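Local coordinates for cellulosomal-scaffolding protein A (Clostridium thermocellum, PDB 4B9F) that probably binds crystalline cellulose through this family 3a carbohydrate-binding module of the cellulosome scaffold, at residues 51-56 and 72-77. Residues are numbered along the deposited sequence; the frame is centred on the assembly and turned at random. Where two conformers were deposited one is given.
Sequences QTFWCD and SNVKGT
The carbonyl oxygen of Val74 accepts a hydrogen bond from a water at 2.7 Å. The same water weakly accepts from Cys55 N, so it bridges segments 51-56 and 72-77, which share no direct hydrogen bond. The strands face each other across the beta sandwich of this module. Strand 51-61 belongs to the sheet that includes strand 106-115, and strand 74-85 is an outermost strand of the other sheet. Their short segments run nearly antiparallel, at 163°, with axes 6.4 Å apart at the closest approach.

Phe53 makes the largest share of the contact. Its CG is anti to the backbone N (chi1 168°), and the ring reaches the backbone of 74-76. Val74 O lies at the ring edge, near its plane, 3.8 Å from Phe53 CE2. Gly76 N comes in obliquely, 3.4 Å from Phe53 CD2. The backbone of Gly76, which has no side chain, packs directly on the ring, with Gly76 CA 3.7 Å from Phe53 CG. Leu92 and Phe78 also touch this buried ring.

Two residues on from Phe53, Cys55 packs against Val74, and Ile109 of strand 106-115 touches both. With chi1 near -179°, Val74 CG1 meets the far end of the ring, 4.0 Å from Phe53 CZ. Val74 CB faces the cysteine, 3.9 Å from Cys55 CB and 4.1 Å from Cys55 SG.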
ATOM      1  N   GLN A  51      -5.733  -3.937  14.769  1.00 10.45           N
ATOM      2  CA  GLN A  51      -4.931  -2.937  14.084  1.00  9.44           C
ATOM      3  C   GLN A  51      -5.826  -1.935  13.383  1.00  8.74           C
ATOM      4  O   GLN A  51      -6.981  -2.230  13.086  1.00 10.77           O
ATOM      5  CB  GLN A  51      -4.004  -3.607  13.066  1.00 10.46           C
ATOM      6  CG  GLN A  51      -2.941  -4.485  13.705  1.00 10.36           C
ATOM      7  CD  GLN A  51      -2.264  -5.394  12.714  1.00 11.34           C
ATOM      8  OE1 GLN A  51      -1.147  -5.129  12.266  1.00 11.41           O
ATOM      9  NE2 GLN A  51      -2.939  -6.483  12.364  1.00 14.10           N
ATOM     10  N   THR A  52      -5.282  -0.749  13.116  1.00  8.38           N
ATOM     11  CA  THR A  52      -6.016   0.289  12.392  1.00  8.90           C
ATOM     12  C   THR A  52      -5.097   0.935  11.365  1.00  8.17           C
ATOM     13  O   THR A  52      -3.900   1.110  11.611  1.00  9.34           O
ATOM     14  CB  THR A  52      -6.546   1.379  13.354  1.00  9.24           C
ATOM     15  OG1 THR A  52      -7.259   0.760  14.425  1.00 11.72           O
ATOM     16  CG2 THR A  52      -7.491   2.342  12.641  1.00  9.88           C
ATOM     17  N   PHE A  53      -5.673   1.257  10.213  1.00  7.98           N
ATOM     18  CA  PHE A  53      -4.989   1.950   9.120  1.00  8.43           C
ATOM     19  C   PHE A  53      -5.514   3.363   8.944  1.00  7.91           C
ATOM     20  O   PHE A  53      -6.727   3.605   8.998  1.00  8.49           O
ATOM     21  CB  PHE A  53      -5.225   1.183   7.799  1.00  8.69           C
ATOM     22  CG  PHE A  53      -4.809   1.956   6.562  1.00  8.30           C
ATOM     23  CD1 PHE A  53      -3.512   1.869   6.082  1.00  8.91           C
ATOM     24  CD2 PHE A  53      -5.707   2.784   5.890  1.00  8.80           C
ATOM     25  CE1 PHE A  53      -3.118   2.587   4.961  1.00  9.50           C
ATOM     26  CE2 PHE A  53      -5.324   3.506   4.766  1.00  9.23           C
ATOM     27  CZ  PHE A  53      -4.024   3.407   4.304  1.00  9.70           C
ATOM     28  N   TRP A  54      -4.610   4.303   8.703  1.00  7.80           N
ATOM     29  CA  TRP A  54      -5.006   5.634   8.268  1.00  8.66           C
ATOM     30  C   TRP A  54      -4.107   6.042   7.121  1.00  8.53           C
ATOM     31  O   TRP A  54      -2.932   5.688   7.096  1.00 11.21           O
ATOM     32  CB  TRP A  54      -4.860   6.658   9.399  1.00  9.61           C
ATOM     33  CG  TRP A  54      -5.449   6.215  10.708  1.00  9.76           C
ATOM     34  CD1 TRP A  54      -6.744   6.371  11.142  1.00 10.30           C
ATOM     35  CD2 TRP A  54      -4.751   5.555  11.768  1.00 10.08           C
ATOM     36  NE1 TRP A  54      -6.887   5.834  12.405  1.00  9.63           N
ATOM     37  CE2 TRP A  54      -5.675   5.335  12.812  1.00 10.13           C
ATOM     38  CE3 TRP A  54      -3.429   5.123  11.932  1.00 10.17           C
ATOM     39  CZ2 TRP A  54      -5.313   4.704  14.007  1.00 10.94           C
ATOM     40  CZ3 TRP A  54      -3.075   4.493  13.108  1.00 11.92           C
ATOM     41  CH2 TRP A  54      -4.013   4.290  14.134  1.00 11.50           C
ATOM     42  N   CYS A  55      -4.640   6.786   6.166  1.00  9.88           N
ATOM     43  CA  CYS A  55      -3.780   7.386   5.156  1.00 10.33           C
ATOM     44  C   CYS A  55      -3.392   8.805   5.586  1.00 10.18           C
ATOM     45  O   CYS A  55      -4.270   9.625   5.837  1.00 12.71           O
ATOM     46  CB  CYS A  55      -4.494   7.412   3.811  1.00 11.86           C
ATOM     47  SG  CYS A  55      -3.491   8.058   2.477  1.00 12.44           S
ATOM     48  N   ASP A  56      -2.088   9.084   5.672  1.00 11.02           N
ATOM     49  CA  ASP A  56      -1.596  10.432   6.017  1.00 12.68           C
ATOM     50  C   ASP A  56      -1.889  11.423   4.892  1.00 10.57           C
ATOM     51  O   ASP A  56      -2.156  12.609   5.119  1.00 13.09           O
ATOM     52  CB  ASP A  56      -0.070  10.447   6.197  1.00 15.91           C
ATOM     53  CG  ASP A  56       0.409   9.726   7.436  1.00 18.24           C
ATOM     54  OD1 ASP A  56      -0.399   9.473   8.355  1.00 17.09           O
ATOM     55  OD2 ASP A  56       1.640   9.454   7.496  1.00 19.88           O
ATOM     56  N   SER A  72      -9.012  10.947   2.185  0.50 11.21           N
ATOM     57  CA  SER A  72     -10.119  10.308   2.890  0.50 13.47           C
ATOM     58  C   SER A  72     -10.868   9.266   2.055  0.50 13.08           C
ATOM     59  O   SER A  72     -11.856   8.686   2.513  0.50 16.45           O
ATOM     60  CB  SER A  72     -11.083  11.365   3.435  0.50 16.31           C
ATOM     61  OG  SER A  72     -10.407  12.220   4.336  0.50 17.52           O
ATOM     62  N   ASN A  73     -10.388   9.025   0.838  1.00 11.40           N
ATOM     63  CA  ASN A  73     -10.944   7.972  -0.013  1.00 11.03           C
ATOM     64  C   ASN A  73     -10.157   6.666   0.072  1.00  9.94           C
ATOM     65  O   ASN A  73     -10.537   5.659  -0.539  1.00 11.54           O
ATOM     66  CB  ASN A  73     -10.993   8.402  -1.478  1.00 13.41           C
ATOM     67  CG  ASN A  73     -11.899   9.578  -1.716  1.00 15.44           C
ATOM     68  OD1 ASN A  73     -12.712   9.945  -0.859  1.00 19.65           O
ATOM     69  ND2 ASN A  73     -11.772  10.179  -2.894  1.00 18.90           N
ATOM     70  N   VAL A  74      -9.054   6.693   0.813  1.00  9.25           N
ATOM     71  CA  VAL A  74      -8.164   5.541   0.904  1.00  9.26           C
ATOM     72  C   VAL A  74      -8.476   4.709   2.147  1.00  9.70           C
ATOM     73  O   VAL A  74      -8.346   5.179   3.283  1.00 11.52           O
ATOM     74  CB  VAL A  74      -6.690   5.985   0.918  1.00  8.92           C
ATOM     75  CG1 VAL A  74      -5.769   4.773   0.979  1.00 10.24           C
ATOM     76  CG2 VAL A  74      -6.384   6.826  -0.313  1.00 11.02           C
ATOM     77  N   LYS A  75      -8.903   3.471   1.911  1.00  9.32           N
ATOM     78  CA  LYS A  75      -9.309   2.566   2.974  1.00  9.50           C
ATOM     79  C   LYS A  75      -8.258   1.497   3.204  1.00  8.20           C
ATOM     80  O   LYS A  75      -7.579   1.074   2.265  1.00  9.94           O
ATOM     81  CB  LYS A  75     -10.620   1.870   2.602  1.00 13.16           C
ATOM     82  CG  LYS A  75     -11.795   2.797   2.347  1.00 18.68           C
ATOM     83  CD  LYS A  75     -13.043   2.016   1.950  1.00 27.45           C
ATOM     84  CE  LYS A  75     -12.929   1.444   0.548  1.00 33.26           C
ATOM     85  NZ  LYS A  75     -14.169   0.719   0.163  1.00 39.01           N
ATOM     86  N   GLY A  76      -8.184   0.999   4.433  1.00  8.80           N
ATOM     87  CA  GLY A  76      -7.283  -0.089   4.751  1.00  8.93           C
ATOM     88  C   GLY A  76      -7.966  -1.152   5.575  1.00  9.05           C
ATOM     89  O   GLY A  76      -8.704  -0.851   6.516  1.00  9.72           O
ATOM     90  N   THR A  77      -7.713  -2.405   5.208  1.00  8.60           N
ATOM     91  CA  THR A  77      -8.255  -3.552   5.909  1.00 10.03           C
ATOM     92  C   THR A  77      -7.130  -4.557   6.144  1.00  8.66           C
ATOM     93  O   THR A  77      -6.169  -4.610   5.372  1.00 10.63           O
ATOM     94  CB  THR A  77      -9.355  -4.230   5.064  1.00 15.78           C
ATOM     95  OG1 THR A  77     -10.162  -3.240   4.418  1.00 17.39           O
ATOM     96  CG2 THR A  77     -10.226  -5.083   5.949  1.00 19.36           C
TER
HETATM   97  O   HOH W   1      -7.547   7.405   4.655  1.00 11.27           O